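Local coordinates for protein putative fimbrium subunit Fim1C (Bacteroides uniformis, PDB 4K4K) that probably forms part of the tip of a fimbrium, a filamentous cell-surface appendage that mediates cell adhesion and biofilm formation, at residues Lys192-His197 with Gly205-Ala210; Trp232-Ala237 with Lys241-Gly246; Tyr249-Thr254 with Val260-Lys265. All coordinates share one frame; numbering follows the deposited sequence. Where two conformers were deposited one is given.

Interaction 1: residues Lys192-His197 with Gly205-Ala210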
ATOM      1  N   LYS A 192       1.128 -10.998  15.847  1.00 33.95           N
ATOM      2  CA  LYS A 192       2.196 -11.757  15.182  0.50 32.60           C
ATOM      3  C   LYS A 192       3.465 -10.922  15.038  1.00 33.78           C
ATOM      4  O   LYS A 192       3.394  -9.690  14.999  1.00 30.60           O
ATOM      5  CB  LYS A 192       1.689 -12.183  13.775  0.50 34.17           C
ATOM      6  CG  LYS A 192       2.569 -13.182  13.008  0.50 44.48           C
ATOM      7  CD  LYS A 192       2.232 -13.265  11.509  0.50 46.22           C
ATOM      8  CE  LYS A 192       3.089 -12.352  10.653  0.50 39.40           C
ATOM      9  NZ  LYS A 192       4.002 -13.095   9.736  0.50 36.85           N
ATOM     10  N   GLU A 193       4.625 -11.594  14.940  1.00 30.69           N
ATOM     11  CA  GLU A 193       5.887 -10.943  14.666  1.00 29.76           C
ATOM     12  C   GLU A 193       5.989 -10.878  13.146  1.00 35.15           C
ATOM     13  O   GLU A 193       5.779 -11.900  12.486  1.00 38.91           O
ATOM     14  CB  GLU A 193       7.063 -11.741  15.272  1.00 31.49           C
ATOM     15  CG  GLU A 193       8.395 -11.027  15.138  1.00 38.78           C
ATOM     16  CD  GLU A 193       8.723 -10.114  16.303  1.00 52.43           C
ATOM     17  OE1 GLU A 193       8.084 -10.258  17.371  1.00 54.26           O
ATOM     18  OE2 GLU A 193       9.647  -9.283  16.161  1.00 40.07           O
ATOM     19  N   ILE A 194       6.269  -9.707  12.582  1.00 27.77           N
ATOM     20  CA  ILE A 194       6.403  -9.618  11.127  1.00 25.11           C
ATOM     21  C   ILE A 194       7.867  -9.408  10.781  1.00 27.47           C
ATOM     22  O   ILE A 194       8.475  -8.427  11.217  1.00 25.59           O
ATOM     23  CB  ILE A 194       5.519  -8.516  10.507  1.00 25.87           C
ATOM     24  CG1 ILE A 194       4.004  -8.804  10.704  1.00 26.76           C
ATOM     25  CG2 ILE A 194       5.877  -8.303   9.015  1.00 25.62           C
ATOM     26  CD1 ILE A 194       3.043  -7.726  10.111  1.00 27.91           C
ATOM     27  N   VAL A 195       8.426 -10.319   9.967  1.00 24.83           N
ATOM     28  CA  VAL A 195       9.807 -10.206   9.528  1.00 25.15           C
ATOM     29  C   VAL A 195       9.802  -9.232   8.355  1.00 30.02           C
ATOM     30  O   VAL A 195       9.088  -9.455   7.376  1.00 29.04           O
ATOM     31  CB  VAL A 195      10.411 -11.586   9.174  1.00 30.36           C
ATOM     32  CG1 VAL A 195      11.749 -11.431   8.442  1.00 31.05           C
ATOM     33  CG2 VAL A 195      10.572 -12.448  10.435  1.00 31.24           C
ATOM     34  N   LEU A 196      10.563  -8.139   8.475  1.00 27.12           N
ATOM     35  CA  LEU A 196      10.660  -7.127   7.421  0.50 28.07           C
ATOM     36  C   LEU A 196      11.628  -7.613   6.343  1.00 35.13           C
ATOM     37  O   LEU A 196      12.515  -8.409   6.648  1.00 39.30           O
ATOM     38  CB  LEU A 196      11.118  -5.778   8.010  0.50 28.08           C
ATOM     39  CG  LEU A 196      10.015  -4.930   8.641  0.50 33.28           C
ATOM     40  CD1 LEU A 196       9.841  -5.242  10.111  0.50 34.33           C
ATOM     41  CD2 LEU A 196      10.318  -3.462   8.489  0.50 36.42           C
ATOM     42  N   HIS A 197      11.459  -7.164   5.092  1.00 33.59           N
ATOM     43  CA  HIS A 197      12.303  -7.516   3.949  0.50 34.31           C
ATOM     44  C   HIS A 197      13.604  -6.673   4.014  1.00 36.69           C
ATOM     45  O   HIS A 197      13.497  -5.451   4.000  1.00 33.59           O
ATOM     46  CB  HIS A 197      11.461  -7.261   2.664  0.50 35.20           C
ATOM     47  CG  HIS A 197      12.200  -7.133   1.364  0.50 39.46           C
ATOM     48  ND1 HIS A 197      12.069  -6.000   0.574  0.50 41.37           N
ATOM     49  CD2 HIS A 197      12.966  -8.033   0.706  0.50 42.19           C
ATOM     50  CE1 HIS A 197      12.808  -6.222  -0.502  0.50 41.53           C
ATOM     51  NE2 HIS A 197      13.361  -7.434  -0.472  0.50 42.32           N
ATOM     52  N   GLY A 205       8.806  -2.646   5.166  1.00 20.76           N
ATOM     53  CA  GLY A 205       7.607  -3.413   5.452  1.00 20.51           C
ATOM     54  C   GLY A 205       6.348  -2.615   5.217  1.00 21.58           C
ATOM     55  O   GLY A 205       6.395  -1.394   5.149  1.00 20.27           O
ATOM     56  N   ILE A 206       5.225  -3.311   5.082  1.00 18.26           N
ATOM     57  CA  ILE A 206       3.899  -2.722   4.977  1.00 16.62           C
ATOM     58  C   ILE A 206       3.109  -3.309   6.128  1.00 21.34           C
ATOM     59  O   ILE A 206       3.021  -4.535   6.263  1.00 22.35           O
ATOM     60  CB  ILE A 206       3.225  -2.945   3.600  1.00 19.49           C
ATOM     61  CG1 ILE A 206       4.001  -2.165   2.514  1.00 21.18           C
ATOM     62  CG2 ILE A 206       1.721  -2.499   3.641  1.00 18.96           C
ATOM     63  CD1 ILE A 206       3.570  -2.427   1.056  1.00 21.38           C
ATOM     64  N   VAL A 207       2.613  -2.447   7.005  1.00 17.31           N
ATOM     65  CA  VAL A 207       1.906  -2.906   8.203  1.00 16.60           C
ATOM     66  C   VAL A 207       0.532  -2.242   8.275  1.00 20.96           C
ATOM     67  O   VAL A 207       0.258  -1.282   7.548  1.00 18.74           O
ATOM     68  CB  VAL A 207       2.739  -2.645   9.495  1.00 20.83           C
ATOM     69  CG1 VAL A 207       4.076  -3.412   9.456  1.00 20.78           C
ATOM     70  CG2 VAL A 207       2.944  -1.142   9.736  1.00 20.77           C
ATOM     71  N   LEU A 208      -0.300  -2.720   9.199  1.00 18.45           N
ATOM     72  CA  LEU A 208      -1.623  -2.152   9.354  1.00 20.01           C
ATOM     73  C   LEU A 208      -1.592  -0.864  10.162  1.00 22.87           C
ATOM     74  O   LEU A 208      -0.803  -0.745  11.113  1.00 22.69           O
ATOM     75  CB  LEU A 208      -2.543  -3.162  10.067  1.00 20.30           C
ATOM     76  CG  LEU A 208      -2.784  -4.505   9.383  1.00 21.88           C
ATOM     77  CD1 LEU A 208      -3.849  -5.283  10.133  1.00 22.98           C
ATOM     78  CD2 LEU A 208      -3.207  -4.322   7.909  1.00 21.06           C
ATOM     79  N   PRO A 209      -2.539   0.059   9.886  1.00 22.13           N
ATOM     80  CA  PRO A 209      -2.665   1.244  10.758  1.00 21.43           C
ATOM     81  C   PRO A 209      -2.968   0.810  12.191  1.00 26.40           C
ATOM     82  O   PRO A 209      -3.589  -0.234  12.400  1.00 25.65           O
ATOM     83  CB  PRO A 209      -3.850   2.020  10.149  1.00 22.86           C
ATOM     84  CG  PRO A 209      -3.983   1.484   8.730  1.00 25.88           C
ATOM     85  CD  PRO A 209      -3.568   0.054   8.818  1.00 21.26           C
ATOM     86  N   ALA A 210      -2.494   1.572  13.168  1.00 26.07           N
ATOM     87  CA  ALA A 210      -2.681   1.283  14.589  1.00 28.10           C
ATOM     88  C   ALA A 210      -2.800   2.578  15.360  1.00 34.69           C
ATOM     89  O   ALA A 210      -1.932   3.458  15.247  1.00 33.89           O
ATOM     90  CB  ALA A 210      -1.513   0.458  15.137  1.00 28.69           C
TER
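I194 reaches V207 through two torsions: chi1 of -64° turns CG1 to the valine's side and an extended chi2 (180°) carries CD1 on toward V207 CG1. The I194 CD1 to V207 CG1 distance is 4.5 Å, so two methyls meet end to end in loose apolar contact, and the backbones behind them are already 8.6 Å apart between the CA atoms of I194 and V207. The spacing narrows near the turn, where the CA atoms of L196 and G205 are 5.2 Å apart. Here L196 CD2 lies 3.7 Å from G205 N, a tentative contact because it belongs to one of two conformers modelled for the leucine. The segments belong to the beta hairpin of strands 192-199 and 202-207, yet no hydrogen bond joins them. H197 and E204 still pair through their backbones near the turn; beyond it the strands diverge, with buried side chains between them. Each strand turns to another neighbour: I194 and L196 bond through their backbones to I167 and V165 of strand 164-177, and G205 bonds to L144 of strand 132-150. V207 also packs on V142 and L144, L196 on I146, and Q170 touches both I194 and V207.

Interaction 2: residues Trp232-Ala237 with Lys241-Gly246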
ATOM      1  N   TRP A 232      14.083  -2.315  20.208  1.00 35.70           N
ATOM      2  CA  TRP A 232      13.803  -0.890  20.336  1.00 36.47           C
ATOM      3  C   TRP A 232      12.298  -0.669  20.292  1.00 39.48           C
ATOM      4  O   TRP A 232      11.629  -1.200  19.402  1.00 36.17           O
ATOM      5  CB  TRP A 232      14.536  -0.092  19.248  1.00 35.34           C
ATOM      6  CG  TRP A 232      14.167   1.368  19.227  1.00 36.53           C
ATOM      7  CD1 TRP A 232      14.636   2.354  20.049  1.00 40.46           C
ATOM      8  CD2 TRP A 232      13.206   1.984  18.364  1.00 35.33           C
ATOM      9  NE1 TRP A 232      14.030   3.553  19.745  1.00 39.94           N
ATOM     10  CE2 TRP A 232      13.139   3.353  18.717  1.00 40.03           C
ATOM     11  CE3 TRP A 232      12.382   1.510  17.323  1.00 35.34           C
ATOM     12  CZ2 TRP A 232      12.306   4.256  18.045  1.00 39.30           C
ATOM     13  CZ3 TRP A 232      11.569   2.409  16.652  1.00 36.09           C
ATOM     14  CH2 TRP A 232      11.537   3.762  17.008  1.00 37.67           C
ATOM     15  N   ASP A 233      11.763   0.090  21.268  1.00 37.79           N
ATOM     16  CA  ASP A 233      10.323   0.336  21.351  1.00 38.38           C
ATOM     17  C   ASP A 233       9.875   1.400  20.350  1.00 37.35           C
ATOM     18  O   ASP A 233      10.292   2.565  20.420  1.00 36.82           O
ATOM     19  CB  ASP A 233       9.892   0.706  22.789  1.00 43.87           C
ATOM     20  CG  ASP A 233       9.437  -0.497  23.618  1.00 65.20           C
ATOM     21  OD1 ASP A 233       8.746  -1.394  23.053  1.00 66.54           O
ATOM     22  OD2 ASP A 233       9.730  -0.524  24.837  1.00 73.24           O
ATOM     23  N   VAL A 234       9.011   0.983  19.404  1.00 31.05           N
ATOM     24  CA  VAL A 234       8.474   1.854  18.346  1.00 28.76           C
ATOM     25  C   VAL A 234       7.804   3.099  18.950  1.00 33.90           C
ATOM     26  O   VAL A 234       8.000   4.194  18.425  1.00 33.12           O
ATOM     27  CB  VAL A 234       7.519   1.084  17.393  1.00 30.04           C
ATOM     28  CG1 VAL A 234       6.860   2.015  16.364  1.00 29.62           C
ATOM     29  CG2 VAL A 234       8.269  -0.048  16.694  1.00 28.97           C
ATOM     30  N   ASN A 235       7.087   2.939  20.070  1.00 32.90           N
ATOM     31  CA  ASN A 235       6.368   4.032  20.736  1.00 35.14           C
ATOM     32  C   ASN A 235       7.325   5.083  21.375  1.00 42.68           C
ATOM     33  O   ASN A 235       6.885   6.197  21.666  1.00 43.86           O
ATOM     34  CB  ASN A 235       5.403   3.464  21.781  1.00 38.92           C
ATOM     35  CG  ASN A 235       4.343   4.441  22.228  1.00 64.26           C
ATOM     36  OD1 ASN A 235       3.388   4.750  21.502  1.00 59.98           O
ATOM     37  ND2 ASN A 235       4.510   4.970  23.429  1.00 53.80           N
ATOM     38  N   SER A 236       8.628   4.770  21.507  1.00 39.75           N
ATOM     39  CA  SER A 236       9.577   5.737  22.067  1.00 41.53           C
ATOM     40  C   SER A 236       9.964   6.811  21.022  1.00 47.01           C
ATOM     41  O   SER A 236      10.495   7.854  21.406  1.00 49.55           O
ATOM     42  CB  SER A 236      10.810   5.036  22.630  1.00 42.59           C
ATOM     43  OG  SER A 236      11.687   4.599  21.605  1.00 50.46           O
ATOM     44  N   ALA A 237       9.663   6.581  19.717  1.00 40.55           N
ATOM     45  CA  ALA A 237       9.967   7.557  18.672  1.00 39.75           C
ATOM     46  C   ALA A 237       8.966   8.698  18.715  1.00 44.42           C
ATOM     47  O   ALA A 237       7.778   8.471  18.985  1.00 44.24           O
ATOM     48  CB  ALA A 237       9.966   6.909  17.299  1.00 38.78           C
ATOM     49  N   LYS A 241       3.870   7.496  17.613  1.00 37.09           N
ATOM     50  CA  LYS A 241       3.078   7.064  18.782  1.00 37.43           C
ATOM     51  C   LYS A 241       1.876   6.206  18.286  1.00 38.75           C
ATOM     52  O   LYS A 241       1.253   5.449  19.036  1.00 39.58           O
ATOM     53  CB  LYS A 241       2.581   8.286  19.593  1.00 41.78           C
ATOM     54  CG  LYS A 241       3.696   9.180  20.153  1.00 49.98           C
ATOM     55  CD  LYS A 241       4.440   8.525  21.307  1.00 59.59           C
ATOM     56  CE  LYS A 241       5.673   9.299  21.710  1.00 60.75           C
ATOM     57  NZ  LYS A 241       6.405   8.611  22.805  1.00 58.60           N
ATOM     58  N   ALA A 242       1.599   6.330  17.001  1.00 32.33           N
ATOM     59  CA  ALA A 242       0.548   5.645  16.248  1.00 30.71           C
ATOM     60  C   ALA A 242       1.039   5.414  14.846  1.00 31.92           C
ATOM     61  O   ALA A 242       1.958   6.106  14.398  1.00 32.11           O
ATOM     62  CB  ALA A 242      -0.718   6.510  16.217  1.00 32.01           C
ATOM     63  N   PHE A 243       0.429   4.464  14.133  1.00 26.76           N
ATOM     64  CA  PHE A 243       0.723   4.243  12.713  1.00 23.77           C
ATOM     65  C   PHE A 243      -0.491   4.736  11.930  1.00 26.73           C
ATOM     66  O   PHE A 243      -1.560   4.121  12.013  1.00 25.45           O
ATOM     67  CB  PHE A 243       1.017   2.761  12.407  1.00 23.30           C
ATOM     68  CG  PHE A 243       2.386   2.233  12.790  1.00 23.51           C
ATOM     69  CD1 PHE A 243       3.500   3.072  12.791  1.00 26.58           C
ATOM     70  CD2 PHE A 243       2.579   0.880  13.039  1.00 25.73           C
ATOM     71  CE1 PHE A 243       4.774   2.570  13.101  1.00 26.48           C
ATOM     72  CE2 PHE A 243       3.856   0.372  13.326  1.00 27.97           C
ATOM     73  CZ  PHE A 243       4.944   1.219  13.343  1.00 26.72           C
ATOM     74  N   VAL A 244      -0.344   5.858  11.197  1.00 24.33           N
ATOM     75  CA  VAL A 244      -1.442   6.474  10.442  1.00 24.26           C
ATOM     76  C   VAL A 244      -1.486   5.959   9.003  1.00 24.65           C
ATOM     77  O   VAL A 244      -0.484   6.014   8.296  1.00 23.93           O
ATOM     78  CB  VAL A 244      -1.318   8.029  10.497  1.00 28.36           C
ATOM     79  CG1 VAL A 244      -2.368   8.716   9.615  1.00 28.38           C
ATOM     80  CG2 VAL A 244      -1.397   8.526  11.944  1.00 28.39           C
ATOM     81  N   ALA A 245      -2.676   5.502   8.546  1.00 22.94           N
ATOM     82  CA  ALA A 245      -2.872   5.012   7.179  1.00 21.66           C
ATOM     83  C   ALA A 245      -2.358   6.022   6.153  1.00 25.88           C
ATOM     84  O   ALA A 245      -2.542   7.232   6.342  1.00 26.77           O
ATOM     85  CB  ALA A 245      -4.358   4.743   6.927  1.00 20.89           C
ATOM     86  N   GLY A 246      -1.770   5.520   5.076  1.00 21.84           N
ATOM     87  CA  GLY A 246      -1.258   6.321   3.975  1.00 22.56           C
ATOM     88  C   GLY A 246       0.017   7.077   4.288  1.00 27.38           C
ATOM     89  O   GLY A 246       0.390   7.968   3.523  1.00 28.18           O
TER
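K241 lays its side chain across that of N235, the two meeting at about a right angle. The chain leaves CB, bends at chi2 (-72°) and then runs straight. CD lies 4.2 Å from N235 CG and 3.4 Å from the backbone O of N235. CE has two carbonyl oxygens on one side of it, 3.3 Å to N235 O and 3.5 Å to A237 O. The tip completes the approach: NZ donates to N235 O over 2.7 Å, almost in line with the carbonyl bond (C=O...N angle 165°). The short bond brings a charged group to a backbone oxygen, whose polarity the ammonium would probably reinforce. An alanine at N235 would leave this backbone oxygen in place but take away the amide beside the lysine methylenes, which would probably be set freer to turn. On the buried side, V234 and F243 also meet at about a right angle, with V234 CG1 3.7 Å from F243 CZ, and Y251 packs against both. Within 232-237, D233 O accepts from both N and OG of S236, the OG bond being 2.7 Å long. Residues 234-236 form a 3-10 turn after strand 228-233, and the contact joins this turn to the loop that leads on to strand 247-256, a connection between strands of the fimbrillin-like beta domain, whose family belongs to the transthyretin clan.

Interaction 3: residues Tyr249-Thr254 with Val260-Lys265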
ATOM      1  N   TYR A 249       6.843   5.761   7.512  1.00 22.72           N
ATOM      2  CA  TYR A 249       7.664   6.000   8.712  1.00 23.96           C
ATOM      3  C   TYR A 249       9.070   5.628   8.356  1.00 28.90           C
ATOM      4  O   TYR A 249       9.328   4.492   7.939  1.00 26.57           O
ATOM      5  CB  TYR A 249       7.141   5.207   9.938  1.00 24.38           C
ATOM      6  CG  TYR A 249       5.785   5.725  10.387  1.00 25.26           C
ATOM      7  CD1 TYR A 249       4.612   5.305   9.760  1.00 24.31           C
ATOM      8  CD2 TYR A 249       5.680   6.700  11.380  1.00 27.15           C
ATOM      9  CE1 TYR A 249       3.368   5.830  10.119  1.00 24.87           C
ATOM     10  CE2 TYR A 249       4.437   7.214  11.764  1.00 28.80           C
ATOM     11  CZ  TYR A 249       3.282   6.783  11.123  1.00 30.85           C
ATOM     12  OH  TYR A 249       2.041   7.287  11.461  1.00 30.86           O
ATOM     13  N   LEU A 250       9.967   6.612   8.421  1.00 26.40           N
ATOM     14  CA  LEU A 250      11.362   6.419   8.072  1.00 27.26           C
ATOM     15  C   LEU A 250      12.177   6.391   9.334  1.00 29.86           C
ATOM     16  O   LEU A 250      12.136   7.338  10.117  1.00 28.24           O
ATOM     17  CB  LEU A 250      11.858   7.524   7.114  1.00 28.58           C
ATOM     18  CG  LEU A 250      11.116   7.594   5.782  1.00 32.93           C
ATOM     19  CD1 LEU A 250      10.066   8.673   5.809  1.00 33.83           C
ATOM     20  CD2 LEU A 250      12.086   7.812   4.643  1.00 37.05           C
ATOM     21  N   TYR A 251      12.879   5.276   9.564  1.00 26.87           N
ATOM     22  CA  TYR A 251      13.727   5.161  10.747  1.00 27.09           C
ATOM     23  C   TYR A 251      15.169   5.010  10.347  1.00 29.37           C
ATOM     24  O   TYR A 251      15.483   4.190   9.481  1.00 28.42           O
ATOM     25  CB  TYR A 251      13.324   3.959  11.631  1.00 27.76           C
ATOM     26  CG  TYR A 251      11.899   3.993  12.140  1.00 28.17           C
ATOM     27  CD1 TYR A 251      11.546   4.782  13.234  1.00 30.69           C
ATOM     28  CD2 TYR A 251      10.917   3.176  11.582  1.00 26.28           C
ATOM     29  CE1 TYR A 251      10.244   4.793  13.728  1.00 31.71           C
ATOM     30  CE2 TYR A 251       9.605   3.193  12.057  1.00 25.69           C
ATOM     31  CZ  TYR A 251       9.279   3.993  13.138  1.00 29.37           C
ATOM     32  OH  TYR A 251       7.996   4.001  13.621  1.00 28.13           O
ATOM     33  N   THR A 252      16.061   5.775  11.000  1.00 27.47           N
ATOM     34  CA  THR A 252      17.505   5.605  10.838  1.00 27.46           C
ATOM     35  C   THR A 252      17.987   4.996  12.141  1.00 31.65           C
ATOM     36  O   THR A 252      17.858   5.611  13.207  1.00 30.70           O
ATOM     37  CB  THR A 252      18.234   6.885  10.437  1.00 34.79           C
ATOM     38  OG1 THR A 252      17.713   7.348   9.190  1.00 33.25           O
ATOM     39  CG2 THR A 252      19.752   6.658  10.297  1.00 38.84           C
ATOM     40  N   ILE A 253      18.507   3.769  12.056  1.00 26.89           N
ATOM     41  CA  ILE A 253      18.963   3.017  13.214  1.00 26.87           C
ATOM     42  C   ILE A 253      20.472   3.056  13.292  1.00 29.28           C
ATOM     43  O   ILE A 253      21.137   2.595  12.366  1.00 29.32           O
ATOM     44  CB  ILE A 253      18.462   1.536  13.124  1.00 29.75           C
ATOM     45  CG1 ILE A 253      17.008   1.399  12.578  1.00 30.90           C
ATOM     46  CG2 ILE A 253      18.737   0.736  14.408  1.00 31.41           C
ATOM     47  CD1 ILE A 253      15.914   1.806  13.448  1.00 35.57           C
ATOM     48  N   THR A 254      21.015   3.583  14.391  1.00 26.32           N
ATOM     49  CA  THR A 254      22.453   3.553  14.601  1.00 26.07           C
ATOM     50  C   THR A 254      22.740   2.463  15.632  1.00 31.22           C
ATOM     51  O   THR A 254      22.315   2.568  16.787  1.00 31.57           O
ATOM     52  CB  THR A 254      23.028   4.925  15.007  1.00 32.38           C
ATOM     53  OG1 THR A 254      22.661   5.889  14.023  1.00 33.52           O
ATOM     54  CG2 THR A 254      24.555   4.884  15.127  1.00 30.94           C
ATOM     55  N   VAL A 260      21.119   0.410  20.542  1.00 33.09           N
ATOM     56  CA  VAL A 260      20.678   1.098  19.337  1.00 33.04           C
ATOM     57  C   VAL A 260      20.089   2.463  19.673  1.00 36.77           C
ATOM     58  O   VAL A 260      19.588   2.683  20.778  1.00 38.57           O
ATOM     59  CB  VAL A 260      19.677   0.270  18.473  1.00 37.18           C
ATOM     60  CG1 VAL A 260      20.246  -1.085  18.083  1.00 37.40           C
ATOM     61  CG2 VAL A 260      18.335   0.110  19.163  1.00 37.58           C
ATOM     62  N   GLU A 261      20.116   3.352  18.688  1.00 32.15           N
ATOM     63  CA  GLU A 261      19.513   4.674  18.742  1.00 32.98           C
ATOM     64  C   GLU A 261      18.815   4.928  17.455  1.00 33.95           C
ATOM     65  O   GLU A 261      19.284   4.482  16.410  1.00 32.41           O
ATOM     66  CB  GLU A 261      20.547   5.729  19.008  1.00 35.46           C
ATOM     67  CG  GLU A 261      20.759   5.900  20.485  1.00 49.86           C
ATOM     68  CD  GLU A 261      21.802   6.947  20.767  1.00 56.32           C
ATOM     69  OE1 GLU A 261      22.304   7.566  19.801  1.00 34.90           O
ATOM     70  OE2 GLU A 261      22.077   7.182  21.962  1.00 50.50           O
ATOM     71  N   VAL A 262      17.662   5.584  17.514  1.00 33.51           N
ATOM     72  CA  VAL A 262      16.845   5.752  16.332  1.00 32.41           C
ATOM     73  C   VAL A 262      16.380   7.185  16.150  1.00 38.51           C
ATOM     74  O   VAL A 262      15.976   7.834  17.117  1.00 38.89           O
ATOM     75  CB  VAL A 262      15.623   4.785  16.461  1.00 35.63           C
ATOM     76  CG1 VAL A 262      14.673   4.879  15.272  1.00 33.94           C
ATOM     77  CG2 VAL A 262      16.069   3.335  16.701  1.00 35.20           C
ATOM     78  N   SER A 263      16.432   7.665  14.893  1.00 33.33           N
ATOM     79  CA  SER A 263      15.887   8.949  14.483  1.00 33.71           C
ATOM     80  C   SER A 263      14.701   8.608  13.617  1.00 34.45           C
ATOM     81  O   SER A 263      14.769   7.636  12.857  1.00 32.70           O
ATOM     82  CB  SER A 263      16.917   9.817  13.762  1.00 42.41           C
ATOM     83  OG  SER A 263      17.281   9.326  12.484  1.00 59.52           O
ATOM     84  N   SER A 264      13.595   9.344  13.771  1.00 30.98           N
ATOM     85  CA  SER A 264      12.410   8.999  13.000  1.00 29.21           C
ATOM     86  C   SER A 264      11.849  10.184  12.245  1.00 33.90           C
ATOM     87  O   SER A 264      11.992  11.330  12.674  1.00 33.48           O
ATOM     88  CB  SER A 264      11.340   8.438  13.929  1.00 33.44           C
ATOM     89  OG  SER A 264      10.852   9.466  14.778  1.00 40.43           O
ATOM     90  N   LYS A 265      11.185   9.885  11.124  1.00 30.52           N
ATOM     91  CA  LYS A 265      10.496  10.869  10.288  1.00 31.52           C
ATOM     92  C   LYS A 265       9.234  10.229   9.793  1.00 33.23           C
ATOM     93  O   LYS A 265       9.235   9.020   9.540  1.00 29.59           O
ATOM     94  CB  LYS A 265      11.364  11.300   9.086  1.00 36.03           C
ATOM     95  CG  LYS A 265      12.524  12.234   9.418  1.00 51.58           C
ATOM     96  CD  LYS A 265      13.531  12.344   8.265  1.00 69.88           C
ATOM     97  CE  LYS A 265      13.145  13.343   7.193  1.00 91.12           C
ATOM     98  NZ  LYS A 265      14.132  13.368   6.079  1.00104.06           N
TER
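L250, T252 and T254 pair with K265, S263 and E261 across two antiparallel strands, whose axes approach to 4.7 Å at 158° and are joined by six backbone hydrogen bonds, two to each pair. Between them lie the non-hydrogen-bonded pairs Y251 with S264 and I253 with V262, whose side chains share one face. There I253 and V262 run side by side: chi1 of -40° and chi2 of -72° fold the isoleucine's delta methyl back across the strand gap, setting I253 CD1 3.6 Å from V262 CG2. The other valine methyl, V262 CG1, lies 3.7 Å from CD1 of the Y251 ring, and that same ring carbon is 3.7 Å from S264 CB. I253 also turns CG2 toward V260, reaching its CB at 4.2 Å. This face continues into the interior, where W232 packs on V260 and V262, I146 meets I253, and the Y251 hydroxyl bonds to S240 OG. The opposite face is more polar. S263 OG comes within 3.3 Å of T252 CB, L250 CD1 rests 3.8 Å from the backbone O of K265, and the long chain of K265 leads away from its partner strand. The backbone bonds therefore fix the register of the hairpin, while its side chains divide it into a largely apolar inner face and an outer one where the charged E261 and K265 are exposed.

Overall arrangement
Interactions 1 and 3 both lie in beta hairpins, and one strand of each pairs with strand 132-150, but they are held differently. Interaction 1 is wholly buried and held by apolar contacts, with no hydrogen bond between its segments, whereas interaction 3 is a backbone-bonded hairpin with one face exposed. Interaction 2, partly buried, lies in a connection and combines a surface lysine bond with apolar packing. It touches both of the others through probable hydrogen bonds: F243 N is 2.8 Å from A210 O of interaction 1, and V244 N is 2.8 Å from Y249 OH of interaction 3. Interactions 1 and 3 do not touch, their nearest atoms being about 7 Å apart.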